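Local coordinates for protein Exo-beta-1,3-galactanase (Bifidobacterium bifidum, PDB 5FLW) that probably hydrolyses beta-1,3-galactan from its non-reducing end as an exo-acting glycoside hydrolase of family 43, at residues A[142-147]-A[198-203]; A[192-197]-A[259-264]; A[161-166]-A[170-175]; A[152-155]-A[159-162]; A[30-35]-A[247-252]. All blocks are in the same frame, centred on the assembly; numbering follows the deposited sequence.

Interaction 1: A[142-147]-A[198-203]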
# COMPACT_ATOMS: atom_id res chain seq x y z
N PHE A 142 -3.61 -1.11 -8.12
CA PHE A 142 -4.82 -1.90 -8.32
C PHE A 142 -4.79 -2.50 -9.73
O PHE A 142 -4.45 -1.81 -10.70
CB PHE A 142 -6.09 -1.06 -8.08
CG PHE A 142 -7.37 -1.78 -8.44
CD1 PHE A 142 -7.87 -2.80 -7.63
CD2 PHE A 142 -8.07 -1.46 -9.59
CE1 PHE A 142 -9.01 -3.48 -7.97
CE2 PHE A 142 -9.22 -2.13 -9.93
CZ PHE A 142 -9.69 -3.14 -9.11
N GLN A 143 -5.13 -3.78 -9.83
CA GLN A 143 -5.22 -4.48 -11.11
C GLN A 143 -6.66 -4.96 -11.29
O GLN A 143 -7.17 -5.74 -10.47
CB GLN A 143 -4.24 -5.65 -11.14
CG GLN A 143 -4.22 -6.38 -12.43
CD GLN A 143 -3.10 -7.38 -12.48
OE1 GLN A 143 -3.05 -8.33 -11.68
NE2 GLN A 143 -2.16 -7.17 -13.40
N ASP A 144 -7.32 -4.47 -12.34
CA ASP A 144 -8.73 -4.74 -12.60
C ASP A 144 -8.90 -6.08 -13.35
O ASP A 144 -7.93 -6.71 -13.80
CB ASP A 144 -9.35 -3.56 -13.36
CG ASP A 144 -10.83 -3.35 -13.04
OD1 ASP A 144 -11.51 -4.27 -12.52
OD2 ASP A 144 -11.33 -2.25 -13.37
N GLU A 145 -10.18 -6.50 -13.47
CA GLU A 145 -10.50 -7.82 -14.01
C GLU A 145 -10.12 -7.94 -15.49
O GLU A 145 -9.84 -9.04 -15.97
CB GLU A 145 -11.99 -8.14 -13.82
CG GLU A 145 -12.33 -9.63 -13.93
CD GLU A 145 -13.64 -10.00 -13.25
OE1 GLU A 145 -14.41 -9.07 -12.90
OE2 GLU A 145 -13.90 -11.21 -13.04
N ASP A 146 -10.12 -6.81 -16.21
CA ASP A 146 -9.73 -6.79 -17.61
C ASP A 146 -8.22 -6.75 -17.83
O ASP A 146 -7.79 -6.67 -18.98
CB ASP A 146 -10.38 -5.57 -18.29
CG ASP A 146 -9.78 -4.21 -17.81
OD1 ASP A 146 -9.09 -4.12 -16.77
OD2 ASP A 146 -10.07 -3.19 -18.48
N GLY A 147 -7.42 -6.76 -16.75
CA GLY A 147 -5.97 -6.71 -16.84
C GLY A 147 -5.38 -5.32 -16.79
O GLY A 147 -4.15 -5.19 -16.82
N GLY A 198 -18.69 -5.49 -8.88
CA GLY A 198 -18.78 -4.33 -9.74
C GLY A 198 -18.57 -2.98 -9.07
O GLY A 198 -18.57 -1.97 -9.78
N LEU A 199 -18.39 -2.93 -7.74
CA LEU A 199 -18.22 -1.67 -7.02
C LEU A 199 -16.78 -1.59 -6.52
O LEU A 199 -16.28 -2.54 -5.91
CB LEU A 199 -19.17 -1.58 -5.83
CG LEU A 199 -19.30 -0.21 -5.17
CD1 LEU A 199 -20.06 0.73 -6.09
CD2 LEU A 199 -19.99 -0.31 -3.84
N TYR A 200 -16.12 -0.45 -6.77
CA TYR A 200 -14.76 -0.19 -6.28
C TYR A 200 -14.84 0.46 -4.90
O TYR A 200 -15.68 1.34 -4.67
CB TYR A 200 -14.02 0.75 -7.23
CG TYR A 200 -13.89 0.24 -8.65
CD1 TYR A 200 -12.87 -0.64 -9.00
CD2 TYR A 200 -14.79 0.65 -9.65
CE1 TYR A 200 -12.74 -1.10 -10.30
CE2 TYR A 200 -14.68 0.19 -10.95
CZ TYR A 200 -13.65 -0.69 -11.28
OH TYR A 200 -13.52 -1.16 -12.57
N TYR A 201 -13.97 0.03 -4.00
CA TYR A 201 -13.87 0.61 -2.66
C TYR A 201 -12.44 1.14 -2.53
O TYR A 201 -11.49 0.40 -2.73
CB TYR A 201 -14.14 -0.42 -1.56
CG TYR A 201 -15.55 -1.05 -1.54
CD1 TYR A 201 -15.97 -1.90 -2.55
CD2 TYR A 201 -16.42 -0.82 -0.46
CE1 TYR A 201 -17.25 -2.49 -2.53
CE2 TYR A 201 -17.69 -1.39 -0.42
CZ TYR A 201 -18.10 -2.23 -1.46
OH TYR A 201 -19.36 -2.82 -1.41
N TRP A 202 -12.32 2.43 -2.20
CA TRP A 202 -11.06 3.15 -2.12
C TRP A 202 -10.91 3.68 -0.70
O TRP A 202 -11.72 4.49 -0.24
CB TRP A 202 -11.12 4.31 -3.12
CG TRP A 202 -9.94 5.23 -3.25
CD1 TRP A 202 -8.78 5.24 -2.51
CD2 TRP A 202 -9.82 6.32 -4.19
NE1 TRP A 202 -7.95 6.26 -2.94
CE2 TRP A 202 -8.56 6.93 -3.97
CE3 TRP A 202 -10.65 6.82 -5.21
CZ2 TRP A 202 -8.12 8.04 -4.72
CZ3 TRP A 202 -10.21 7.91 -5.97
CH2 TRP A 202 -8.95 8.50 -5.73
N PHE A 203 -9.86 3.22 0.00
CA PHE A 203 -9.57 3.59 1.38
C PHE A 203 -8.36 4.52 1.42
O PHE A 203 -7.45 4.40 0.60
CB PHE A 203 -9.27 2.35 2.23
CG PHE A 203 -10.36 1.32 2.22
CD1 PHE A 203 -10.53 0.46 1.14
CD2 PHE A 203 -11.24 1.21 3.30
CE1 PHE A 203 -11.57 -0.50 1.15
CE2 PHE A 203 -12.27 0.25 3.30
CZ PHE A 203 -12.42 -0.60 2.23
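Y200 carries most of this buried contact, reaching across from strand 199-205 so that its hydroxyl meets the carboxylate of D144 and its ring flank meets F142. The bond from Y200 OH to D144 OD2 is short, 2.6 Å, and comes in on the syn side of the carboxylate, only 15° out of its plane. The two groups are turned well against each other, with carboxylate and ring planes 77° apart. A tyrosine suits this place because it offers a long apolar ring to its neighbours and a donor at the far end. With CG turned beside its own backbone N and away from the carbonyl carbon (chi1 -59°), the ring projects to the end of strand 139-143. There Y200 CE1 lies 3.7 Å from F142 CE2, the two rings nearly perpendicular with centroids 5.8 Å apart. D144 does more than accept from tyrosine: its OD1 takes the N-H of E145 at 2.8 Å, at the start of a type I turn from D144 to G147, and also forms a salt bridge with K195. Shortening D144 to an alanine is likely to leave the Y200 hydroxyl and the E145 N-H without their acceptors and K195 without its salt-bridge partner. The contact joins two consecutive blades of this five-bladed beta-propeller, the fold of family 43, with the first strand of one facing the second strand of the next.

Interaction 2: A[192-197]-A[259-264]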
# COMPACT_ATOMS: atom_id res chain seq x y z
N THR A 192 -5.52 2.51 -1.00
CA THR A 192 -5.70 1.11 -1.38
C THR A 192 -7.11 0.95 -1.96
O THR A 192 -8.05 1.60 -1.49
CB THR A 192 -5.43 0.18 -0.17
OG1 THR A 192 -5.64 -1.19 -0.55
CG2 THR A 192 -6.29 0.54 1.03
N ILE A 193 -7.25 0.11 -3.00
CA ILE A 193 -8.53 -0.10 -3.68
C ILE A 193 -8.78 -1.59 -3.85
O ILE A 193 -7.89 -2.34 -4.27
CB ILE A 193 -8.58 0.60 -5.07
CG1 ILE A 193 -8.57 2.13 -4.91
CG2 ILE A 193 -9.82 0.17 -5.91
CD1 ILE A 193 -8.51 2.94 -6.20
N ILE A 194 -10.02 -2.00 -3.61
CA ILE A 194 -10.50 -3.35 -3.93
C ILE A 194 -11.79 -3.19 -4.74
O ILE A 194 -12.36 -2.10 -4.86
CB ILE A 194 -10.72 -4.28 -2.70
CG1 ILE A 194 -11.79 -3.73 -1.74
CG2 ILE A 194 -9.41 -4.56 -1.96
CD1 ILE A 194 -13.20 -4.12 -2.06
N LYS A 195 -12.22 -4.31 -5.32
CA LYS A 195 -13.45 -4.36 -6.09
C LYS A 195 -14.29 -5.56 -5.64
O LYS A 195 -13.76 -6.66 -5.45
CB LYS A 195 -13.15 -4.55 -7.59
CG LYS A 195 -14.28 -4.17 -8.58
CD LYS A 195 -13.90 -4.60 -9.99
CE LYS A 195 -14.88 -4.10 -11.02
NZ LYS A 195 -14.44 -4.33 -12.42
N LYS A 196 -15.59 -5.34 -5.48
CA LYS A 196 -16.51 -6.42 -5.14
C LYS A 196 -17.82 -6.21 -5.89
O LYS A 196 -18.48 -5.17 -5.73
CB LYS A 196 -16.78 -6.47 -3.63
CG LYS A 196 -17.67 -7.62 -3.22
CD LYS A 196 -18.16 -7.43 -1.79
CE LYS A 196 -19.25 -8.40 -1.41
NZ LYS A 196 -18.81 -9.80 -1.66
N ASP A 197 -18.21 -7.21 -6.68
CA ASP A 197 -19.50 -7.21 -7.38
C ASP A 197 -19.72 -5.90 -8.13
O ASP A 197 -20.78 -5.26 -8.03
CB ASP A 197 -20.65 -7.52 -6.43
CG ASP A 197 -21.97 -7.69 -7.16
OD1 ASP A 197 -21.95 -8.06 -8.36
OD2 ASP A 197 -23.05 -7.45 -6.51
N GLU A 259 -15.92 -12.72 -0.38
CA GLU A 259 -16.71 -12.50 0.83
C GLU A 259 -15.86 -12.25 2.06
O GLU A 259 -16.42 -11.96 3.12
CB GLU A 259 -17.67 -13.67 1.10
CG GLU A 259 -18.70 -13.95 -0.02
CD GLU A 259 -19.74 -12.81 -0.23
OE1 GLU A 259 -20.12 -12.11 0.76
OE2 GLU A 259 -20.20 -12.62 -1.40
N HIS A 260 -14.54 -12.34 1.93
CA HIS A 260 -13.62 -12.13 3.04
C HIS A 260 -12.49 -11.20 2.61
O HIS A 260 -11.94 -11.33 1.51
CB HIS A 260 -13.02 -13.43 3.58
CG HIS A 260 -14.08 -14.46 3.92
ND1 HIS A 260 -14.56 -15.36 2.98
CD2 HIS A 260 -14.74 -14.70 5.07
CE1 HIS A 260 -15.47 -16.11 3.56
NE2 HIS A 260 -15.60 -15.72 4.82
N PHE A 261 -12.16 -10.27 3.49
CA PHE A 261 -11.16 -9.24 3.21
C PHE A 261 -10.31 -9.07 4.46
O PHE A 261 -10.80 -9.22 5.59
CB PHE A 261 -11.82 -7.91 2.82
CG PHE A 261 -12.65 -7.98 1.57
CD1 PHE A 261 -13.99 -8.37 1.62
CD2 PHE A 261 -12.08 -7.69 0.34
CE1 PHE A 261 -14.75 -8.44 0.45
CE2 PHE A 261 -12.82 -7.76 -0.83
CZ PHE A 261 -14.16 -8.14 -0.78
N LEU A 262 -9.03 -8.77 4.23
CA LEU A 262 -8.06 -8.50 5.28
C LEU A 262 -7.63 -7.04 5.21
O LEU A 262 -7.34 -6.52 4.12
CB LEU A 262 -6.82 -9.40 5.11
CG LEU A 262 -5.86 -9.38 6.29
CD1 LEU A 262 -6.48 -10.03 7.51
CD2 LEU A 262 -4.53 -10.04 5.89
N PHE A 263 -7.66 -6.37 6.37
CA PHE A 263 -7.13 -5.02 6.56
C PHE A 263 -5.77 -5.12 7.26
O PHE A 263 -5.65 -5.80 8.29
CB PHE A 263 -8.10 -4.21 7.45
CG PHE A 263 -7.51 -2.93 8.04
CD1 PHE A 263 -6.77 -2.95 9.24
CD2 PHE A 263 -7.74 -1.69 7.42
CE1 PHE A 263 -6.23 -1.77 9.77
CE2 PHE A 263 -7.22 -0.51 7.95
CZ PHE A 263 -6.45 -0.56 9.13
N ILE A 264 -4.76 -4.42 6.73
CA ILE A 264 -3.49 -4.20 7.42
C ILE A 264 -3.25 -2.69 7.51
O ILE A 264 -3.37 -1.98 6.50
CB ILE A 264 -2.33 -4.95 6.74
CG1 ILE A 264 -2.50 -6.47 6.97
CG2 ILE A 264 -0.97 -4.46 7.28
CD1 ILE A 264 -1.56 -7.35 6.19
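E259 faces K196 across the exposed end of the contact. Its side chain sets out away from K196, but the bend at chi2 (-66°) folds the carboxylate back until OE2 stands 3.2 Å from K196 NZ, a salt bridge whose hydrogen bond is weak. The lysine ammonium has a firmer partner in the carbonyl O of S258, so the glutamate probably contributes mainly charge. Two residues on, F261 turns its ring into the interface between two neighbouring propeller blades, strand 191-196 opening one blade and strand 261-266 being second in the next. F261 CE2 lies 3.9 Å from I194 CD1, while F261 CZ is 4.2 Å from K196 CD, so the ring takes the terminal methyl of an isoleucine and the apolar stem of a lysine together. A long, nearly straight stem suits that double task: K196 stays extended through chi3 and bends only at chi4, 54°, where the ammonium swings to its oxygens. I283 and I285 of strand 278-286 also touch F261.

Interaction 3: A[161-166]-A[170-175]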
# COMPACT_ATOMS: atom_id res chain seq x y z
N HIS A 161 -4.62 10.76 -7.10
CA HIS A 161 -4.87 10.30 -8.45
C HIS A 161 -5.06 8.80 -8.50
O HIS A 161 -4.44 8.05 -7.73
CB HIS A 161 -3.69 10.60 -9.38
CG HIS A 161 -3.35 12.06 -9.52
ND1 HIS A 161 -3.75 12.82 -10.60
CD2 HIS A 161 -2.63 12.88 -8.72
CE1 HIS A 161 -3.29 14.05 -10.46
NE2 HIS A 161 -2.62 14.12 -9.32
N ILE A 162 -5.87 8.36 -9.46
CA ILE A 162 -5.80 7.01 -10.02
C ILE A 162 -5.19 7.19 -11.41
O ILE A 162 -5.78 7.87 -12.26
CB ILE A 162 -7.18 6.35 -10.12
CG1 ILE A 162 -7.84 6.25 -8.73
CG2 ILE A 162 -7.06 4.99 -10.80
CD1 ILE A 162 -9.26 5.71 -8.72
N TYR A 163 -4.00 6.64 -11.62
CA TYR A 163 -3.29 6.72 -12.89
C TYR A 163 -3.34 5.36 -13.58
O TYR A 163 -3.01 4.34 -12.95
CB TYR A 163 -1.83 7.05 -12.64
CG TYR A 163 -1.52 8.46 -12.21
CD1 TYR A 163 -1.99 9.57 -12.94
CD2 TYR A 163 -0.68 8.70 -11.11
CE1 TYR A 163 -1.65 10.87 -12.55
CE2 TYR A 163 -0.36 9.98 -10.72
CZ TYR A 163 -0.83 11.06 -11.44
OH TYR A 163 -0.51 12.32 -11.04
N ARG A 164 -3.69 5.34 -14.86
CA ARG A 164 -3.66 4.09 -15.62
C ARG A 164 -2.27 3.88 -16.22
O ARG A 164 -1.69 4.81 -16.77
CB ARG A 164 -4.73 4.05 -16.71
CG ARG A 164 -4.82 2.71 -17.45
CD ARG A 164 -6.08 2.60 -18.30
NE ARG A 164 -6.22 3.73 -19.22
CZ ARG A 164 -5.82 3.73 -20.50
NH1 ARG A 164 -5.27 2.64 -21.03
NH2 ARG A 164 -6.01 4.81 -21.27
N LEU A 165 -1.76 2.66 -16.10
CA LEU A 165 -0.45 2.31 -16.62
C LEU A 165 -0.55 1.94 -18.10
O LEU A 165 -1.58 1.42 -18.57
CB LEU A 165 0.10 1.11 -15.86
CG LEU A 165 0.39 1.34 -14.38
CD1 LEU A 165 0.48 0.01 -13.60
CD2 LEU A 165 1.68 2.13 -14.23
N ALA A 166 0.56 2.15 -18.81
CA ALA A 166 0.74 1.59 -20.14
C ALA A 166 0.65 0.06 -20.07
O ALA A 166 0.77 -0.54 -18.99
CB ALA A 166 2.12 1.98 -20.67
N LEU A 170 5.16 0.10 -17.38
CA LEU A 170 6.39 0.82 -17.03
C LEU A 170 6.20 2.33 -16.88
O LEU A 170 7.09 3.01 -16.35
CB LEU A 170 7.48 0.58 -18.07
CG LEU A 170 7.90 -0.88 -18.28
CD1 LEU A 170 8.96 -0.94 -19.36
CD2 LEU A 170 8.40 -1.48 -16.99
N THR A 171 5.06 2.87 -17.36
CA THR A 171 4.78 4.30 -17.23
C THR A 171 3.27 4.52 -17.19
O THR A 171 2.48 3.57 -17.24
CB THR A 171 5.51 5.11 -18.31
OG1 THR A 171 5.45 6.49 -17.94
CG2 THR A 171 4.88 4.89 -19.68
N ILE A 172 2.87 5.80 -17.06
CA ILE A 172 1.48 6.23 -16.88
C ILE A 172 0.98 6.86 -18.17
O ILE A 172 1.69 7.66 -18.79
CB ILE A 172 1.44 7.27 -15.75
CG1 ILE A 172 1.92 6.66 -14.45
CG2 ILE A 172 0.03 7.88 -15.61
CD1 ILE A 172 2.17 7.78 -13.40
N VAL A 173 -0.25 6.52 -18.56
CA VAL A 173 -0.84 7.00 -19.80
C VAL A 173 -2.15 7.76 -19.60
O VAL A 173 -2.65 8.37 -20.56
CB VAL A 173 -1.02 5.87 -20.86
CG1 VAL A 173 0.32 5.17 -21.19
CG2 VAL A 173 -2.08 4.86 -20.43
N GLU A 174 -2.71 7.79 -18.39
CA GLU A 174 -3.98 8.48 -18.19
C GLU A 174 -4.15 8.89 -16.73
O GLU A 174 -3.89 8.10 -15.82
CB GLU A 174 -5.18 7.64 -18.63
CG GLU A 174 -6.49 8.40 -18.58
CD GLU A 174 -7.69 7.50 -18.67
OE1 GLU A 174 -7.53 6.30 -18.99
OE2 GLU A 174 -8.81 8.00 -18.41
N ASP A 175 -4.61 10.12 -16.53
CA ASP A 175 -5.02 10.61 -15.20
C ASP A 175 -6.51 10.27 -15.09
O ASP A 175 -7.37 11.01 -15.57
CB ASP A 175 -4.68 12.10 -15.07
CG ASP A 175 -4.82 12.64 -13.65
OD1 ASP A 175 -4.98 11.87 -12.67
OD2 ASP A 175 -4.70 13.88 -13.51
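H161 and D175 meet at the edge of the imidazole: ND1 donates to OD1 at 2.6 Å in an almost straight bond, 171° at the hydrogen, with the oxygen in the ring plane. The carboxylate is twisted 37° from that plane and accepts the N-H on its syn side, somewhat out of its own plane. Over one face of the same imidazole lies the hydroxyl of Y163, whose own ring is covered by H161 CB. I172 packs on Y163 too, its CD1 making an off-centre CH-pi contact 4.2 Å from the ring centroid. On the other sheet face, R164 and E174 pair. The chain of R164 bends at chi3, bringing NE to OE1 at 2.9 Å and NH2 to the same oxygen at 3.1 Å, both edge-on to the guanidinium although the two planar groups stand 74° apart. V173 CG2 covers one face of that guanidinium, at 3.9 Å from R164 CZ. V173 and E174 both oppose R164, a classic beta bulge. E174 divides its carboxylate, OE2 going to H224. Because H161 also donates through NE2 to D155, two carboxylates share one imidazole, which probably favours its doubly protonated, positively charged form.

Interaction 4: A[152-155]-A[159-162]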
# COMPACT_ATOMS: atom_id res chain seq x y z
N MET A 152 -2.22 4.43 -7.65
CA MET A 152 -2.83 5.54 -6.95
C MET A 152 -1.72 6.37 -6.34
O MET A 152 -0.73 5.81 -5.85
CB MET A 152 -3.81 5.07 -5.86
CG MET A 152 -4.96 4.19 -6.36
SD MET A 152 -4.57 2.41 -6.48
CE MET A 152 -4.65 1.93 -4.73
N SER A 153 -1.87 7.69 -6.36
CA SER A 153 -0.74 8.58 -6.07
C SER A 153 -1.24 9.85 -5.40
O SER A 153 -1.92 10.66 -6.04
CB SER A 153 0.00 8.94 -7.37
OG SER A 153 0.92 10.01 -7.17
N GLU A 154 -0.83 10.08 -4.15
CA GLU A 154 -1.22 11.29 -3.44
C GLU A 154 -0.38 12.47 -3.91
O GLU A 154 0.85 12.41 -3.91
CB GLU A 154 -1.10 11.10 -1.92
CG GLU A 154 -1.81 12.20 -1.10
CD GLU A 154 -0.95 13.43 -0.83
OE1 GLU A 154 0.27 13.28 -0.60
OE2 GLU A 154 -1.49 14.57 -0.84
N ASP A 155 -1.07 13.55 -4.29
CA ASP A 155 -0.47 14.74 -4.89
C ASP A 155 -0.97 15.94 -4.09
O ASP A 155 -2.15 16.32 -4.21
CB ASP A 155 -0.89 14.79 -6.37
CG ASP A 155 -0.64 16.12 -7.06
OD1 ASP A 155 -0.15 17.11 -6.46
OD2 ASP A 155 -0.99 16.18 -8.28
N GLY A 159 -4.92 16.40 -5.23
CA GLY A 159 -5.75 15.34 -4.72
C GLY A 159 -5.02 14.04 -4.91
O GLY A 159 -3.84 14.01 -5.24
N THR A 160 -5.73 12.93 -4.68
CA THR A 160 -5.13 11.62 -4.88
C THR A 160 -5.59 11.07 -6.23
O THR A 160 -6.81 10.99 -6.49
CB THR A 160 -5.41 10.70 -3.70
OG1 THR A 160 -4.85 11.32 -2.53
CG2 THR A 160 -4.79 9.31 -3.90
N HIS A 161 -4.62 10.76 -7.10
CA HIS A 161 -4.87 10.30 -8.45
C HIS A 161 -5.06 8.80 -8.50
O HIS A 161 -4.44 8.05 -7.73
CB HIS A 161 -3.69 10.60 -9.38
CG HIS A 161 -3.35 12.06 -9.52
ND1 HIS A 161 -3.75 12.82 -10.60
CD2 HIS A 161 -2.63 12.88 -8.72
CE1 HIS A 161 -3.29 14.05 -10.46
NE2 HIS A 161 -2.62 14.12 -9.32
N ILE A 162 -5.87 8.36 -9.46
CA ILE A 162 -5.80 7.01 -10.02
C ILE A 162 -5.19 7.19 -11.41
O ILE A 162 -5.78 7.87 -12.26
CB ILE A 162 -7.18 6.35 -10.12
CG1 ILE A 162 -7.84 6.25 -8.73
CG2 ILE A 162 -7.06 4.99 -10.80
CD1 ILE A 162 -9.26 5.71 -8.72
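D155 and H161 make the tight side of this contact. The D155 carboxylate lies nearly flat with the imidazole, 14° between planes, and its OD2 accepts the N-H of H161 NE2 at 2.8 Å through the anti lone pair, at 165°. CG of D155 sits opposite its backbone N (chi1 166°), which carries the acid over the sheet toward H161, and OD2 also meets H158 ND1. Beneath, S153 N to H161 O and H161 N to S153 O are both 2.9 Å, and D155 N to G159 O and G159 N to D155 O are both 3.0 Å. G159 adopts angles that would jam a beta carbon against the preceding carbonyl, so glycine fits. The face bearing M152, E154, T160 and I162 is looser, though also buried. M152 CG is 4.3 Å from I162 CG1, and the bent methionine runs on to P191 and I193 of the next blade. E154 CG lies 3.5 Å from T160 OG1, but their polar ends turn to other partners, R156 for the acid and the L188 carbonyl for the hydroxyl. Strands 149-155 and 159-165 form the antiparallel beta hairpin at the middle of a four-stranded propeller blade.

Interaction 5: A[30-35]-A[247-252]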
# COMPACT_ATOMS: atom_id res chain seq x y z
N ASP A 30 -0.64 -19.71 -5.51
CA ASP A 30 -1.34 -19.98 -4.26
C ASP A 30 -0.71 -19.26 -3.06
O ASP A 30 -1.09 -19.53 -1.91
CB ASP A 30 -1.39 -21.49 -4.04
CG ASP A 30 -0.01 -22.08 -3.69
OD1 ASP A 30 1.02 -21.38 -3.85
OD2 ASP A 30 0.06 -23.27 -3.26
N THR A 31 0.21 -18.32 -3.30
CA THR A 31 1.02 -17.72 -2.26
C THR A 31 0.89 -16.20 -2.28
O THR A 31 0.87 -15.58 -3.35
CB THR A 31 2.47 -18.14 -2.49
OG1 THR A 31 2.55 -19.57 -2.39
CG2 THR A 31 3.43 -17.49 -1.50
N TRP A 32 0.79 -15.59 -1.08
CA TRP A 32 0.81 -14.14 -0.92
C TRP A 32 2.24 -13.64 -0.83
O TRP A 32 3.06 -14.21 -0.10
CB TRP A 32 0.01 -13.71 0.31
CG TRP A 32 -1.50 -13.79 0.08
CD1 TRP A 32 -2.33 -14.82 0.41
CD2 TRP A 32 -2.32 -12.80 -0.56
NE1 TRP A 32 -3.63 -14.54 0.01
CE2 TRP A 32 -3.64 -13.30 -0.57
CE3 TRP A 32 -2.06 -11.53 -1.09
CZ2 TRP A 32 -4.70 -12.57 -1.11
CZ3 TRP A 32 -3.12 -10.81 -1.65
CH2 TRP A 32 -4.43 -11.33 -1.64
N TYR A 33 2.54 -12.57 -1.56
CA TYR A 33 3.84 -11.91 -1.53
C TYR A 33 3.66 -10.52 -0.94
O TYR A 33 2.88 -9.72 -1.47
CB TYR A 33 4.40 -11.78 -2.95
CG TYR A 33 4.80 -13.10 -3.55
CD1 TYR A 33 3.84 -14.03 -3.93
CD2 TYR A 33 6.15 -13.43 -3.72
CE1 TYR A 33 4.20 -15.26 -4.47
CE2 TYR A 33 6.53 -14.66 -4.26
CZ TYR A 33 5.54 -15.58 -4.63
OH TYR A 33 5.87 -16.81 -5.18
N ALA A 34 4.41 -10.22 0.12
CA ALA A 34 4.44 -8.88 0.71
C ALA A 34 5.76 -8.20 0.36
O ALA A 34 6.83 -8.83 0.37
CB ALA A 34 4.31 -8.95 2.24
N TYR A 35 5.70 -6.90 0.06
CA TYR A 35 6.89 -6.09 -0.21
C TYR A 35 6.87 -4.93 0.79
O TYR A 35 5.94 -4.12 0.75
CB TYR A 35 6.88 -5.58 -1.66
CG TYR A 35 6.81 -6.74 -2.66
CD1 TYR A 35 8.00 -7.37 -3.13
CD2 TYR A 35 5.58 -7.24 -3.10
CE1 TYR A 35 7.95 -8.45 -4.02
CE2 TYR A 35 5.52 -8.34 -3.98
CZ TYR A 35 6.70 -8.93 -4.44
OH TYR A 35 6.66 -9.99 -5.32
N ILE A 247 -3.27 -1.39 3.42
CA ILE A 247 -3.78 -2.22 2.33
C ILE A 247 -5.01 -2.97 2.82
O ILE A 247 -5.14 -3.29 4.01
CB ILE A 247 -2.68 -3.17 1.80
CG1 ILE A 247 -3.10 -3.80 0.46
CG2 ILE A 247 -2.27 -4.21 2.87
CD1 ILE A 247 -1.92 -4.34 -0.33
N VAL A 248 -5.95 -3.20 1.90
CA VAL A 248 -7.07 -4.13 2.06
C VAL A 248 -6.94 -5.15 0.91
O VAL A 248 -6.72 -4.74 -0.24
CB VAL A 248 -8.42 -3.39 2.02
CG1 VAL A 248 -9.60 -4.38 2.03
CG2 VAL A 248 -8.54 -2.38 3.15
N VAL A 249 -7.01 -6.44 1.23
CA VAL A 249 -6.96 -7.47 0.18
C VAL A 249 -8.17 -8.40 0.24
O VAL A 249 -8.64 -8.74 1.33
CB VAL A 249 -5.64 -8.27 0.17
CG1 VAL A 249 -4.47 -7.38 -0.26
CG2 VAL A 249 -5.42 -8.97 1.50
N PRO A 250 -8.69 -8.83 -0.91
CA PRO A 250 -9.66 -9.93 -0.93
C PRO A 250 -8.95 -11.27 -0.71
O PRO A 250 -7.83 -11.50 -1.20
CB PRO A 250 -10.26 -9.84 -2.34
CG PRO A 250 -9.17 -9.22 -3.19
CD PRO A 250 -8.33 -8.35 -2.26
N LEU A 251 -9.59 -12.16 0.05
CA LEU A 251 -8.98 -13.44 0.41
C LEU A 251 -9.53 -14.65 -0.35
O LEU A 251 -8.87 -15.70 -0.37
CB LEU A 251 -9.08 -13.68 1.92
CG LEU A 251 -8.39 -12.64 2.80
CD1 LEU A 251 -8.79 -12.86 4.23
CD2 LEU A 251 -6.89 -12.70 2.69
N ASP A 252 -10.71 -14.56 -0.96
CA ASP A 252 -11.31 -15.72 -1.60
C ASP A 252 -10.71 -15.93 -2.99
O ASP A 252 -9.94 -15.11 -3.51
CB ASP A 252 -12.82 -15.54 -1.74
CG ASP A 252 -13.54 -15.51 -0.41
OD1 ASP A 252 -12.94 -15.88 0.63
OD2 ASP A 252 -14.74 -15.15 -0.43
O HOH W 1 -6.08 -16.34 -0.12
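Where the first blade of the propeller meets the last, W32 reaches V249, P250 and L251. Its CG lies beside the backbone N and opposite the carbonyl carbon (chi1 -76°), sending the indole toward strand 244-250. The benzo end of the W32 indole does the touching: CH2 lies 3.8 Å from V249 CB, and CZ2 is 3.3 Å from P250 O, which sits at the ring edge. L251 adds CD2 at 4.4 Å from W32 CZ2. A branched valine and a broad indole fill this interface, while the one polar atom of the ring is served by a water in its plane, accepting from W32 NE1 at 3.0 Å and donating to L251 O at 2.9 Å. A phenylalanine at W32 would probably lose the water bridge to L251 and open a gap beside V249. Strand 31-37 is flanked by strands 24-28 and 48-53, and K27 and T53 from them touch the indole, as does F56. Across the interface, strand 244-250 lies beside strand 261-266, with L262 against V249 and L251.

Interactions 1, 2 and 5 join successive blades by the same geometric scheme, a first strand of one blade facing a second strand of the next, whereas interactions 3 and 4 lie within one blade and share strand 159-165, including H161. The blade-to-blade contacts have no direct backbone-to-backbone bonds: interaction 1 is buried and pairs an aromatic hydroxyl with an acid, interaction 2 runs from apolar core to an exposed salt bridge, and interaction 5 adds a bridging water. The within-blade contacts combine backbone ladders with side-chain bonds, H161 donating to an aspartate in each; interaction 4 is fully buried and interaction 3, where an arginine-glutamate pair appears, partly exposed. Interactions 1 and 2 are also tied by the hydrogen-bonded strands 191-196 and 199-205.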